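Local coordinates for putative superoxide reductase (Thermotoga maritima, PDB 3QZB), which probably reduces superoxide to hydrogen peroxide at an iron centre, using electrons delivered by rubredoxin, at residues 59-64 against 91-96; 66-71 against 84-89; 19-24 against 132-137; 31-36 against 121-126. All blocks are in the same frame, centred on the assembly; numbering follows the deposited sequence. Where two conformers were deposited one is given.

Contact 1 (59-64 against 91-96). With FE (Fe (III) ion), chain B.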
loop_
_atom_site.group_PDB
_atom_site.type_symbol
_atom_site.label_atom_id
_atom_site.label_comp_id
_atom_site.label_asym_id
_atom_site.label_seq_id
_atom_site.Cartn_x
_atom_site.Cartn_y
_atom_site.Cartn_z
ATOM N N ASN A 59 4.097 18.657 -7.947
ATOM C CA ASN A 59 4.628 17.313 -7.756
ATOM C C ASN A 59 6.127 17.461 -7.642
ATOM O O ASN A 59 6.893 17.232 -8.565
ATOM C CB ASN A 59 4.283 16.442 -8.922
ATOM C CG ASN A 59 4.562 14.983 -8.653
ATOM O OD1 ASN A 59 5.098 14.610 -7.588
ATOM N ND2 ASN A 59 4.188 14.127 -9.621
ATOM N N THR A 60 6.563 17.898 -6.462
ATOM C CA THR A 60 7.973 18.062 -6.142
ATOM C C THR A 60 8.358 17.074 -5.064
ATOM O O THR A 60 7.496 16.466 -4.406
ATOM C CB THR A 60 8.287 19.507 -5.682
ATOM O OG1 THR A 60 7.653 19.682 -4.405
ATOM C CG2 THR A 60 7.793 20.553 -6.707
ATOM N N THR A 61 9.665 16.960 -4.788
ATOM C CA THR A 61 10.073 16.100 -3.762
ATOM C C THR A 61 9.483 16.520 -2.394
ATOM O O THR A 61 9.113 15.697 -1.577
ATOM C CB THR A 61 11.623 16.062 -3.731
ATOM O OG1 THR A 61 12.155 15.605 -5.010
ATOM C CG2 THR A 61 12.181 15.194 -2.596
ATOM N N GLU A 62 9.371 17.830 -2.160
ATOM C CA GLU A 62 8.868 18.367 -0.924
ATOM C C GLU A 62 7.353 18.360 -0.778
ATOM O O GLU A 62 6.861 18.330 0.350
ATOM C CB GLU A 62 9.405 19.814 -0.719
ATOM C CG GLU A 62 10.929 19.931 -0.746
ATOM C CD GLU A 62 11.606 19.840 -2.156
ATOM O OE1 GLU A 62 10.950 19.967 -3.231
ATOM O OE2 GLU A 62 12.870 19.702 -2.166
ATOM N N HIS A 63 6.635 18.408 -1.909
ATOM C CA HIS A 63 5.182 18.610 -1.876
ATOM C C HIS A 63 4.565 17.840 -3.032
ATOM O O HIS A 63 4.753 18.188 -4.193
ATOM C CB HIS A 63 4.837 20.085 -1.994
ATOM C CG HIS A 63 3.373 20.386 -1.945
ATOM N ND1 HIS A 63 2.861 21.532 -2.496
ATOM C CD2 HIS A 63 2.310 19.671 -1.475
ATOM C CE1 HIS A 63 1.540 21.516 -2.340
ATOM N NE2 HIS A 63 1.170 20.390 -1.716
ATOM N N HIS A 64 3.718 16.858 -2.712
ATOM C CA HIS A 64 3.120 16.007 -3.727
ATOM C C HIS A 64 1.938 15.258 -3.182
ATOM O O HIS A 64 1.827 15.023 -1.972
ATOM C CB HIS A 64 4.183 15.008 -4.260
ATOM C CG HIS A 64 4.876 14.227 -3.163
ATOM N ND1 HIS A 64 6.143 14.551 -2.734
ATOM C CD2 HIS A 64 4.490 13.177 -2.406
ATOM C CE1 HIS A 64 6.478 13.719 -1.760
ATOM N NE2 HIS A 64 5.486 12.903 -1.512
ATOM N N HIS A 91 8.700 11.330 -7.209
ATOM C CA HIS A 91 8.533 12.775 -7.102
ATOM C C HIS A 91 9.851 13.509 -7.360
ATOM O O HIS A 91 10.116 14.520 -6.712
ATOM C CB HIS A 91 7.918 13.201 -5.770
ATOM C CG HIS A 91 6.758 12.351 -5.378
ATOM N ND1 HIS A 91 5.522 12.453 -5.967
ATOM C CD2 HIS A 91 6.690 11.344 -4.503
ATOM C CE1 HIS A 91 4.736 11.511 -5.456
ATOM N NE2 HIS A 91 5.423 10.845 -4.553
ATOM N N GLY A 92 10.647 13.010 -8.293
ATOM C CA GLY A 92 11.888 13.712 -8.679
ATOM C C GLY A 92 13.065 13.528 -7.739
ATOM O O GLY A 92 14.094 14.186 -7.936
ATOM N N GLU A 93 12.943 12.712 -6.715
ATOM C CA GLU A 93 14.021 12.428 -5.791
ATOM C C GLU A 93 15.172 11.763 -6.475
ATOM O O GLU A 93 14.947 10.913 -7.338
ATOM C CB GLU A 93 13.520 11.472 -4.712
ATOM C CG GLU A 93 12.258 11.966 -4.077
ATOM C CD GLU A 93 10.980 11.424 -4.692
ATOM O OE1 GLU A 93 11.011 10.887 -5.812
ATOM O OE2 GLU A 93 9.914 11.592 -4.066
ATOM N N SER A 94 16.398 12.034 -6.049
ATOM C CA SER A 94 17.536 11.328 -6.540
ATOM C C SER A 94 18.750 11.545 -5.637
ATOM O O SER A 94 18.823 12.535 -4.908
ATOM C CB SER A 94 17.903 11.705 -7.966
ATOM O OG SER A 94 18.504 13.007 -8.042
ATOM N N VAL A 95 19.750 10.699 -5.817
ATOM C CA VAL A 95 21.054 10.879 -5.130
ATOM C C VAL A 95 21.656 12.255 -5.511
ATOM O O VAL A 95 22.394 12.867 -4.739
ATOM C CB VAL A 95 21.992 9.715 -5.498
ATOM C CG1 VAL A 95 23.504 10.002 -5.222
ATOM C CG2 VAL A 95 21.591 8.490 -4.684
ATOM N N GLN A 96 21.461 12.659 -6.765
ATOM C CA GLN A 96 22.043 13.889 -7.287
ATOM C C GLN A 96 21.323 15.121 -6.713
ATOM O O GLN A 96 21.850 16.214 -6.837
ATOM C CB GLN A 96 21.989 13.868 -8.810
ATOM C CG GLN A 96 22.791 12.743 -9.426
ATOM C CD GLN A 96 22.098 11.379 -9.315
ATOM O OE1 GLN A 96 20.890 11.275 -9.511
ATOM N NE2 GLN A 96 22.873 10.347 -9.086
HETATM FE FE FE B . -0.849 19.772 -1.284
#
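Beside the iron site of this superoxide reductase, the loop 59-64 is joined to the loop 91-96 by a face-to-face stack of two imidazoles, H64 and H91. Their centroids lie 3.5 Å apart and their planes are within 6° of parallel. A chi1 of 53° sets CG of H64 between its backbone N and carbonyl carbon, from where ND1 donates in its ring plane to T60 O (2.9 Å), fixing the ring's rotation. H91 is gripped at its edge: ND1 gives a 2.7 Å bond to N59 OD1, on a lone pair in the amide plane. An alanine in place of H64 would probably strip one face of H91 of its stacking partner and cost T60 O a donor. The preceding residue, H63, binds iron through NE2 at 2.2 Å, in company with H29, H57, C127 and H130, and its backbone N reaches T60 OG1 in an ST motif. Nearer H91, T61 OG1 donates to H91 O at 2.9 Å, tilted 31° from the carbonyl plane.

Contact 2 (66-71 against 84-89)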
loop_
_atom_site.group_PDB
_atom_site.type_symbol
_atom_site.label_atom_id
_atom_site.label_comp_id
_atom_site.label_asym_id
_atom_site.label_seq_id
_atom_site.Cartn_x
_atom_site.Cartn_y
_atom_site.Cartn_z
ATOM N N ARG A 66 0.336 11.835 -2.547
ATOM C CA ARG A 66 0.846 10.498 -2.282
ATOM C C ARG A 66 -0.031 9.372 -2.858
ATOM O O ARG A 66 0.508 8.374 -3.320
ATOM C CB ARG A 66 0.921 10.303 -0.766
ATOM C CG ARG A 66 1.981 11.137 -0.044
ATOM C CD ARG A 66 3.335 10.519 -0.161
ATOM N NE ARG A 66 4.369 11.181 0.628
ATOM C CZ ARG A 66 4.499 11.071 1.927
ATOM N NH1 ARG A 66 3.688 10.320 2.639
ATOM N NH2 ARG A 66 5.489 11.714 2.560
ATOM N N TRP A 67 -1.341 9.517 -2.752
ATOM C CA TRP A 67 -2.267 8.438 -3.136
ATOM C C TRP A 67 -3.658 8.928 -3.308
ATOM O O TRP A 67 -4.064 9.959 -2.796
ATOM C CB TRP A 67 -2.146 7.234 -2.171
ATOM C CG TRP A 67 -2.323 7.483 -0.695
ATOM C CD1 TRP A 67 -1.318 7.476 0.227
ATOM C CD2 TRP A 67 -3.530 7.795 0.070
ATOM N NE1 TRP A 67 -1.795 7.646 1.485
ATOM C CE2 TRP A 67 -3.151 7.852 1.434
ATOM C CE3 TRP A 67 -4.869 8.001 -0.240
ATOM C CZ2 TRP A 67 -4.063 8.087 2.460
ATOM C CZ3 TRP A 67 -5.764 8.238 0.766
ATOM C CH2 TRP A 67 -5.363 8.266 2.101
ATOM N N ILE A 68 -4.428 8.070 -4.007
ATOM C CA ILE A 68 -5.881 8.084 -4.069
ATOM C C ILE A 68 -6.324 6.676 -3.660
ATOM O O ILE A 68 -5.698 5.695 -4.101
ATOM C CB ILE A 68 -6.348 8.379 -5.491
ATOM C CG1 ILE A 68 -6.128 9.853 -5.847
ATOM C CG2 ILE A 68 -7.834 7.966 -5.692
ATOM C CD1 ILE A 68 -6.123 10.115 -7.344
ATOM N N LYS A 69 -7.364 6.573 -2.838
ATOM C CA LYS A 69 -8.050 5.301 -2.670
ATOM C C LYS A 69 -9.479 5.492 -2.988
ATOM O O LYS A 69 -10.028 6.596 -2.918
ATOM C CB LYS A 69 -7.740 4.614 -1.331
ATOM C CG LYS A 69 -8.226 5.320 -0.113
ATOM C CD LYS A 69 -8.015 4.506 1.167
ATOM C CE LYS A 69 -6.616 3.980 1.430
ATOM N NZ LYS A 69 -5.525 5.022 1.383
ATOM N N VAL A 70 -10.141 4.393 -3.378
ATOM C CA VAL A 70 -11.534 4.409 -3.775
ATOM C C VAL A 70 -12.268 3.378 -2.920
ATOM O O VAL A 70 -11.782 2.284 -2.705
ATOM C CB VAL A 70 -11.687 4.095 -5.239
ATOM C CG1 VAL A 70 -13.183 3.948 -5.670
ATOM C CG2 VAL A 70 -10.977 5.165 -6.116
ATOM N N PHE A 71 -13.422 3.781 -2.414
ATOM C CA PHE A 71 -14.345 2.914 -1.711
ATOM C C PHE A 71 -15.654 2.817 -2.518
ATOM O O PHE A 71 -16.051 3.764 -3.197
ATOM C CB PHE A 71 -14.662 3.441 -0.309
ATOM C CG PHE A 71 -13.462 3.365 0.630
ATOM C CD1 PHE A 71 -13.227 2.225 1.387
ATOM C CD2 PHE A 71 -12.612 4.458 0.775
ATOM C CE1 PHE A 71 -12.151 2.140 2.210
ATOM C CE2 PHE A 71 -11.506 4.399 1.646
ATOM C CZ PHE A 71 -11.301 3.246 2.371
ATOM N N GLY A 84 -9.642 -0.023 -4.035
ATOM C CA GLY A 84 -8.222 -0.048 -4.268
ATOM C C GLY A 84 -7.548 1.147 -3.612
ATOM O O GLY A 84 -8.199 2.074 -3.239
ATOM N N ARG A 85 -6.218 1.019 -3.499
ATOM C CA ARG A 85 -5.344 2.121 -3.093
ATOM C C ARG A 85 -4.321 2.242 -4.196
ATOM O O ARG A 85 -3.718 1.230 -4.627
ATOM C CB ARG A 85 -4.673 1.842 -1.743
ATOM C CG ARG A 85 -3.647 2.941 -1.344
ATOM C CD ARG A 85 -3.083 2.656 0.011
ATOM N NE ARG A 85 -1.872 3.401 0.354
ATOM C CZ ARG A 85 -1.728 4.195 1.430
ATOM N NH1 ARG A 85 -2.765 4.679 2.124
ATOM N NH2 ARG A 85 -0.495 4.559 1.789
ATOM N N TYR A 86 -4.118 3.476 -4.666
ATOM C CA TYR A 86 -3.299 3.752 -5.855
ATOM C C TYR A 86 -2.254 4.803 -5.452
ATOM O O TYR A 86 -2.609 5.960 -5.175
ATOM C CB TYR A 86 -4.217 4.260 -6.993
ATOM C CG TYR A 86 -5.457 3.395 -7.182
ATOM C CD1 TYR A 86 -5.365 2.172 -7.864
ATOM C CD2 TYR A 86 -6.649 3.731 -6.584
ATOM C CE1 TYR A 86 -6.498 1.304 -7.954
ATOM C CE2 TYR A 86 -7.751 2.882 -6.694
ATOM C CZ TYR A 86 -7.684 1.693 -7.345
ATOM O OH TYR A 86 -8.817 0.907 -7.406
ATOM N N GLU A 87 -1.027 4.348 -5.355
ATOM C CA GLU A 87 0.054 5.150 -4.827
ATOM C C GLU A 87 0.875 5.743 -5.964
ATOM O O GLU A 87 1.217 5.025 -6.900
ATOM C CB GLU A 87 0.950 4.296 -3.926
ATOM C CG GLU A 87 0.247 3.793 -2.717
ATOM C CD GLU A 87 1.151 3.051 -1.775
ATOM O OE1 GLU A 87 2.368 2.959 -1.976
ATOM O OE2 GLU A 87 0.598 2.485 -0.781
ATOM N N PHE A 88 1.265 6.993 -5.786
ATOM C CA PHE A 88 2.046 7.774 -6.755
ATOM C C PHE A 88 3.383 8.052 -6.076
ATOM O O PHE A 88 3.392 8.935 -5.189
ATOM C CB PHE A 88 1.293 9.049 -7.116
ATOM C CG PHE A 88 -0.163 8.784 -7.419
ATOM C CD1 PHE A 88 -0.531 7.915 -8.464
ATOM C CD2 PHE A 88 -1.157 9.359 -6.678
ATOM C CE1 PHE A 88 -1.884 7.651 -8.690
ATOM C CE2 PHE A 88 -2.479 9.052 -6.923
ATOM C CZ PHE A 88 -2.836 8.201 -7.935
ATOM N N ASN A 89 4.422 7.286 -6.412
ATOM C CA ASN A 89 5.555 7.179 -5.531
ATOM C C ASN A 89 6.860 7.777 -6.024
ATOM O O ASN A 89 7.871 7.694 -5.336
ATOM C CB ASN A 89 5.753 5.741 -5.067
ATOM C CG ASN A 89 4.616 5.261 -4.182
ATOM O OD1 ASN A 89 3.875 6.090 -3.649
ATOM N ND2 ASN A 89 4.462 3.938 -4.026
HETATM O O HOH W 1 1.919 6.560 -1.752
#
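R85 and W67 meet on one face of the antiparallel beta hairpin formed by strands 65-74 and 81-87. R85 CB lies 4.2 Å from K69 CB, its non-hydrogen-bonded neighbour. CG is anti to the backbone N (chi1 175°), and the extended chain carries CD past the end of K69, 3.7 Å from NZ. NE forms a salt bridge with E87 OE2 at 2.9 Å, in the guanidinium plane. CZ then sits over the five-membered ring of W67, 3.6 Å from its centroid, a cation-pi contact with the two planes 34° apart. NH1 comes within 2.9 Å of K69 NZ without bonding it; it pairs with E82 of the fourth subunit, which also takes the W67 NE1 proton, while NH2 pairs with E87 of the second subunit. A leucine in place of R85 would probably leave E87 and the glutamates of the second and fourth subunits without their cation. On the other face of the hairpin, I68 CD1 packs 3.8 Å from F88 CE2. With glutamates from three chains around the guanidinium, the closeness of K69 and R85 is likely to be offset, though it may still favour loss of a proton from K69.

Contact 3 (19-24 against 132-137)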
loop_
_atom_site.group_PDB
_atom_site.type_symbol
_atom_site.label_atom_id
_atom_site.label_comp_id
_atom_site.label_asym_id
_atom_site.label_seq_id
_atom_site.Cartn_x
_atom_site.Cartn_y
_atom_site.Cartn_z
ATOM N N ILE A 19 -10.834 15.260 7.226
ATOM C CA ILE A 19 -11.048 14.909 5.808
ATOM C C ILE A 19 -11.864 16.030 5.233
ATOM O O ILE A 19 -12.974 16.268 5.687
ATOM C CB ILE A 19 -11.782 13.543 5.620
ATOM C CG1 ILE A 19 -11.009 12.413 6.298
ATOM C CG2 ILE A 19 -12.022 13.270 4.129
ATOM C CD1 ILE A 19 -11.767 11.076 6.327
ATOM N N LYS A 20 -11.315 16.736 4.265
ATOM C CA LYS A 20 -11.923 17.931 3.741
ATOM C C LYS A 20 -12.639 17.647 2.415
ATOM O O LYS A 20 -12.183 16.914 1.569
ATOM C CB LYS A 20 -10.869 19.013 3.557
ATOM C CG LYS A 20 -10.265 19.458 4.866
ATOM C CD LYS A 20 -9.198 20.557 4.814
ATOM C CE LYS A 20 -8.594 20.801 6.214
ATOM N NZ LYS A 20 -9.601 21.302 7.211
ATOM N N THR A 21 -13.695 18.406 2.198
ATOM C CA THR A 21 -14.373 18.478 0.934
ATOM C C THR A 21 -14.200 19.892 0.358
ATOM O O THR A 21 -13.961 20.872 1.069
ATOM C CB THR A 21 -15.887 18.206 1.118
ATOM O OG1 THR A 21 -16.415 19.088 2.124
ATOM C CG2 THR A 21 -16.154 16.745 1.514
ATOM N N GLU A 22 -14.430 20.029 -0.910
ATOM C CA GLU A 22 -14.420 21.336 -1.462
ATOM C C GLU A 22 -14.831 21.168 -2.884
ATOM O O GLU A 22 -15.048 20.073 -3.377
ATOM C CB GLU A 22 -13.031 21.988 -1.326
ATOM C CG GLU A 22 -12.999 23.451 -0.786
ATOM C CD GLU A 22 -14.303 24.211 -0.948
ATOM O OE1 GLU A 22 -14.571 24.751 -2.031
ATOM O OE2 GLU A 22 -15.072 24.264 0.034
ATOM N N ASP A 23 -14.993 22.316 -3.513
ATOM C CA ASP A 23 -15.255 22.442 -4.939
ATOM C C ASP A 23 -13.967 22.383 -5.721
ATOM O O ASP A 23 -13.105 23.223 -5.561
ATOM C CB ASP A 23 -15.862 23.832 -5.129
ATOM C CG ASP A 23 -16.348 24.107 -6.534
ATOM O OD1 ASP A 23 -16.051 23.325 -7.458
ATOM O OD2 ASP A 23 -17.078 25.124 -6.690
ATOM N N PHE A 24 -13.837 21.402 -6.601
ATOM C CA PHE A 24 -12.607 21.260 -7.394
ATOM C C PHE A 24 -12.305 22.458 -8.293
ATOM O O PHE A 24 -11.170 22.660 -8.695
ATOM C CB PHE A 24 -12.613 19.961 -8.209
ATOM C CG PHE A 24 -13.484 19.994 -9.431
ATOM C CD1 PHE A 24 -14.826 19.694 -9.356
ATOM C CD2 PHE A 24 -12.949 20.385 -10.664
ATOM C CE1 PHE A 24 -15.625 19.720 -10.484
ATOM C CE2 PHE A 24 -13.763 20.439 -11.798
ATOM C CZ PHE A 24 -15.081 20.100 -11.712
ATOM N N LEU A 132 -5.927 15.032 4.083
ATOM C CA LEU A 132 -6.924 14.209 3.431
ATOM C C LEU A 132 -8.060 15.030 2.819
ATOM O O LEU A 132 -8.555 16.014 3.406
ATOM C CB LEU A 132 -7.563 13.247 4.461
ATOM C CG LEU A 132 -6.596 12.152 4.983
ATOM C CD1 LEU A 132 -7.296 11.434 6.199
ATOM C CD2 LEU A 132 -6.226 11.155 3.941
ATOM N N TRP A 133 -8.561 14.515 1.685
ATOM C CA TRP A 133 -9.599 15.130 0.882
ATOM C C TRP A 133 -10.483 14.040 0.322
ATOM O O TRP A 133 -10.010 12.949 0.005
ATOM C CB TRP A 133 -8.932 15.899 -0.298
ATOM C CG TRP A 133 -8.025 16.967 0.199
ATOM C CD1 TRP A 133 -6.748 16.796 0.677
ATOM C CD2 TRP A 133 -8.342 18.340 0.423
ATOM N NE1 TRP A 133 -6.260 17.995 1.133
ATOM C CE2 TRP A 133 -7.234 18.937 1.030
ATOM C CE3 TRP A 133 -9.484 19.110 0.188
ATOM C CZ2 TRP A 133 -7.199 20.315 1.335
ATOM C CZ3 TRP A 133 -9.461 20.449 0.496
ATOM C CH2 TRP A 133 -8.350 21.040 1.095
ATOM N N GLU A 134 -11.766 14.352 0.132
ATOM C CA GLU A 134 -12.720 13.364 -0.400
ATOM C C GLU A 134 -13.715 13.945 -1.366
ATOM O O GLU A 134 -13.957 15.174 -1.394
ATOM C CB GLU A 134 -13.465 12.633 0.727
ATOM C CG GLU A 134 -14.432 13.455 1.482
ATOM C CD GLU A 134 -15.190 12.627 2.505
ATOM O OE1 GLU A 134 -15.629 11.507 2.221
ATOM O OE2 GLU A 134 -15.459 13.157 3.573
ATOM N N SER A 135 -14.323 13.062 -2.121
ATOM C CA SER A 135 -15.502 13.362 -2.925
ATOM C C SER A 135 -16.279 12.055 -3.124
ATOM O O SER A 135 -15.766 10.979 -2.892
ATOM C CB SER A 135 -15.129 13.974 -4.257
ATOM O OG SER A 135 -14.576 13.056 -5.123
ATOM N N SER A 136 -17.515 12.160 -3.620
ATOM C CA SER A 136 -18.325 10.988 -3.853
ATOM C C SER A 136 -19.329 11.190 -4.958
ATOM O O SER A 136 -19.628 12.323 -5.312
ATOM C CB SER A 136 -19.043 10.555 -2.580
ATOM O OG SER A 136 -20.047 11.458 -2.191
ATOM N N GLN A 137 -19.776 10.075 -5.529
ATOM C CA GLN A 137 -20.689 10.084 -6.686
ATOM C C GLN A 137 -21.517 8.798 -6.634
ATOM O O GLN A 137 -20.966 7.719 -6.517
ATOM C CB GLN A 137 -19.846 10.101 -8.027
ATOM C CG GLN A 137 -20.525 10.254 -9.251
ATOM C CD GLN A 137 -19.574 10.642 -10.237
ATOM O OE1 GLN A 137 -18.843 11.653 -10.060
ATOM N NE2 GLN A 137 -19.532 9.898 -11.268
HETATM O O HOH W 2 -15.358 15.604 4.390
HETATM O O HOH W 3 -12.442 17.533 -1.306
HETATM O O HOH W 4 -15.483 17.239 -2.714
#
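K20 and W133 pair in parallel where the short, weakly bonded strand 19-20 lines the edge of the long strand 131-141, in the larger sheet of the immunoglobulin-like sandwich. Two backbone bonds flank W133: K20 N donates to L132 O at 3.0 Å, from above the carbonyl plane, and E134 N donates to K20 O, also at 3.0 Å. The backbone of W133 itself is bonded on its other side, to S125 of strand 119-127. One water lies 2.8 Å from I19 O and 2.6 Å from E134 OE2, and a second lies 2.8 Å from E134 O and near K20 O; each has more acceptors about it than protons, so not all can be served at once. The other carboxylate oxygen, E134 OE1, accepts from the backbone N of L15 of the fourth subunit. A chi1 of 70° places E134 CG between its backbone N and carbonyl carbon, and the extended chain beyond carries OE2 to 3.5 Å from I19 CG2. I19 CG1 in turn packs 3.8 Å from L132 CD1. The indole of W133, close to the iron, stacks on the iron ligand H29 and spends its NE1 proton on H130 O. Across one face of the indole, K20 CB makes a CH-pi contact, 3.8 Å from the six-membered ring centroid.

Contact 4 (31-36 against 121-126)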
loop_
_atom_site.group_PDB
_atom_site.type_symbol
_atom_site.label_atom_id
_atom_site.label_comp_id
_atom_site.label_asym_id
_atom_site.label_seq_id
_atom_site.Cartn_x
_atom_site.Cartn_y
_atom_site.Cartn_z
ATOM N N PRO A 31 -10.190 15.326 -5.002
ATOM C CA PRO A 31 -10.087 14.208 -5.974
ATOM C C PRO A 31 -11.370 14.177 -6.794
ATOM O O PRO A 31 -12.457 14.116 -6.221
ATOM C CB PRO A 31 -9.897 12.995 -5.075
ATOM C CG PRO A 31 -10.619 13.329 -3.815
ATOM C CD PRO A 31 -10.424 14.848 -3.630
ATOM N N VAL A 32 -11.245 14.251 -8.104
ATOM C CA VAL A 32 -12.377 14.332 -8.995
ATOM C C VAL A 32 -12.642 12.974 -9.655
ATOM O O VAL A 32 -11.742 12.405 -10.268
ATOM C CB VAL A 32 -12.193 15.405 -10.068
ATOM C CG1 VAL A 32 -13.407 15.421 -11.021
ATOM C CG2 VAL A 32 -11.982 16.784 -9.394
ATOM N N ILE A 33 -13.849 12.451 -9.440
ATOM C CA ILE A 33 -14.281 11.153 -9.966
ATOM C C ILE A 33 -14.905 11.332 -11.351
ATOM O O ILE A 33 -15.767 12.217 -11.524
ATOM C CB ILE A 33 -15.344 10.547 -9.042
ATOM C CG1 ILE A 33 -14.764 10.236 -7.649
ATOM C CG2 ILE A 33 -15.878 9.217 -9.666
ATOM C CD1 ILE A 33 -15.820 10.082 -6.566
ATOM N N GLU A 34 -14.497 10.505 -12.297
ATOM C CA GLU A 34 -15.189 10.359 -13.582
ATOM C C GLU A 34 -15.623 8.902 -13.694
ATOM O O GLU A 34 -14.798 8.006 -13.727
ATOM C CB GLU A 34 -14.269 10.706 -14.710
ATOM C CG GLU A 34 -13.839 12.152 -14.686
ATOM C CD GLU A 34 -12.785 12.442 -15.738
ATOM O OE1 GLU A 34 -13.151 12.580 -16.935
ATOM O OE2 GLU A 34 -11.594 12.536 -15.413
ATOM N N ALA A 35 -16.928 8.704 -13.742
ATOM C CA ALA A 35 -17.496 7.351 -13.840
ATOM C C ALA A 35 -18.874 7.520 -14.471
ATOM O O ALA A 35 -19.520 8.537 -14.266
ATOM C CB ALA A 35 -17.622 6.708 -12.434
ATOM N N PRO A 36 -19.370 6.503 -15.169
ATOM C CA PRO A 36 -20.734 6.567 -15.722
ATOM C C PRO A 36 -21.797 6.665 -14.637
ATOM O O PRO A 36 -21.644 6.121 -13.548
ATOM C CB PRO A 36 -20.873 5.279 -16.493
ATOM C CG PRO A 36 -19.735 4.477 -16.207
ATOM C CD PRO A 36 -18.713 5.215 -15.402
ATOM N N ILE A 121 -19.662 5.677 -5.065
ATOM C CA ILE A 121 -18.196 5.692 -5.193
ATOM C C ILE A 121 -17.669 6.839 -4.315
ATOM O O ILE A 121 -18.154 7.961 -4.440
ATOM C CB ILE A 121 -17.771 5.896 -6.664
ATOM C CG1 ILE A 121 -18.316 4.815 -7.581
ATOM C CG2 ILE A 121 -16.233 6.037 -6.771
ATOM C CD1 ILE A 121 -18.304 5.195 -9.077
ATOM N N ILE A 122 -16.716 6.564 -3.446
ATOM C CA ILE A 122 -16.063 7.546 -2.585
ATOM C C ILE A 122 -14.570 7.551 -2.910
ATOM O O ILE A 122 -13.925 6.510 -2.909
ATOM C CB ILE A 122 -16.300 7.265 -1.097
ATOM C CG1 ILE A 122 -17.802 7.185 -0.728
ATOM C CG2 ILE A 122 -15.627 8.354 -0.256
ATOM C CD1 ILE A 122 -18.036 6.668 0.689
ATOM N N ALA A 123 -14.043 8.724 -3.236
ATOM C CA ALA A 123 -12.613 8.905 -3.465
ATOM C C ALA A 123 -12.018 9.649 -2.251
ATOM O O ALA A 123 -12.602 10.634 -1.770
ATOM C CB ALA A 123 -12.372 9.722 -4.732
ATOM N N LEU A 124 -10.879 9.138 -1.805
ATOM C CA LEU A 124 -10.109 9.759 -0.710
ATOM C C LEU A 124 -8.699 9.941 -1.229
ATOM O O LEU A 124 -8.081 9.016 -1.751
ATOM C CB LEU A 124 -10.108 8.841 0.487
ATOM C CG LEU A 124 -9.441 9.363 1.781
ATOM C CD1 LEU A 124 -10.220 10.429 2.414
ATOM C CD2 LEU A 124 -9.177 8.202 2.743
ATOM N N SER A 125 -8.143 11.150 -1.065
ATOM C CA SER A 125 -6.771 11.396 -1.491
ATOM C C SER A 125 -5.965 12.045 -0.389
ATOM O O SER A 125 -6.551 12.648 0.541
ATOM C CB SER A 125 -6.745 12.239 -2.763
ATOM O OG SER A 125 -7.383 13.464 -2.567
ATOM N N TYR A 126 -4.656 11.950 -0.488
ATOM C CA TYR A 126 -3.747 12.388 0.557
ATOM C C TYR A 126 -2.576 13.134 -0.069
ATOM O O TYR A 126 -1.873 12.606 -0.912
ATOM C CB TYR A 126 -3.223 11.157 1.339
ATOM C CG TYR A 126 -2.268 11.521 2.446
ATOM C CD1 TYR A 126 -2.665 12.299 3.521
ATOM C CD2 TYR A 126 -0.971 11.127 2.386
ATOM C CE1 TYR A 126 -1.745 12.688 4.489
ATOM C CE2 TYR A 126 -0.029 11.500 3.355
ATOM C CZ TYR A 126 -0.440 12.291 4.384
ATOM O OH TYR A 126 0.465 12.739 5.350
#
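I33 CG1 rests 3.8 Å from A123 CB, at the middle of a largely apolar seam between the two sheets of the sandwich; no hydrogen bond crosses it. A chi1 of -64° puts CG1 of I33 anti to its carbonyl carbon, and CD1 continues to 4.1 Å from I121 CG2 and 3.8 Å from I121 O. At one end A35 CB meets I121 CD1 at 3.7 Å. At the other the P31 ring lies against S125, its CG 3.5 Å from S125 OG, and the same CG is 4.1 Å from A123 CB. Every second residue of each segment thus faces the other, and the strand axes, 7.3 Å apart and 148° between directions, are too far apart for direct backbone pairing. The next shell fixes both strands. V32 and E34 are backbone-bonded to T50 and V48, while A123 and I121 are bonded to S135 and Q137; S135 OG also donates to P31 O, tying the sheets together at that end. Within this chain, strand 31-34 is an outer strand of its three-stranded sheet, next to 44-51, and covers strand 119-127, which runs between 65-74 and 131-141.

Overall arrangement
Contacts 2, 3 and 4 all reach the larger sheet, contact 4 through strand 119-127 alone, and sit close together. Contacts 3 and 4 have centres about 8 Å apart and meet through strands 131-141 and 119-127, with W133 O 2.8 Å from S125 N. Contacts 2 and 4, with centres about 10 Å apart, adjoin along strands 65-74 and 119-127, where K69 N is 2.8 Å from L124 O. W67 CH2 touches L132 CD2 at 3.5 Å, linking contacts 2 and 3. Contact 1 stands off at one end, its centre about 18 Å from that of contact 2 and about 25 Å from those of contacts 3 and 4. The iron lies between the loop of contact 1, which supplies H63, and W133 of contact 3.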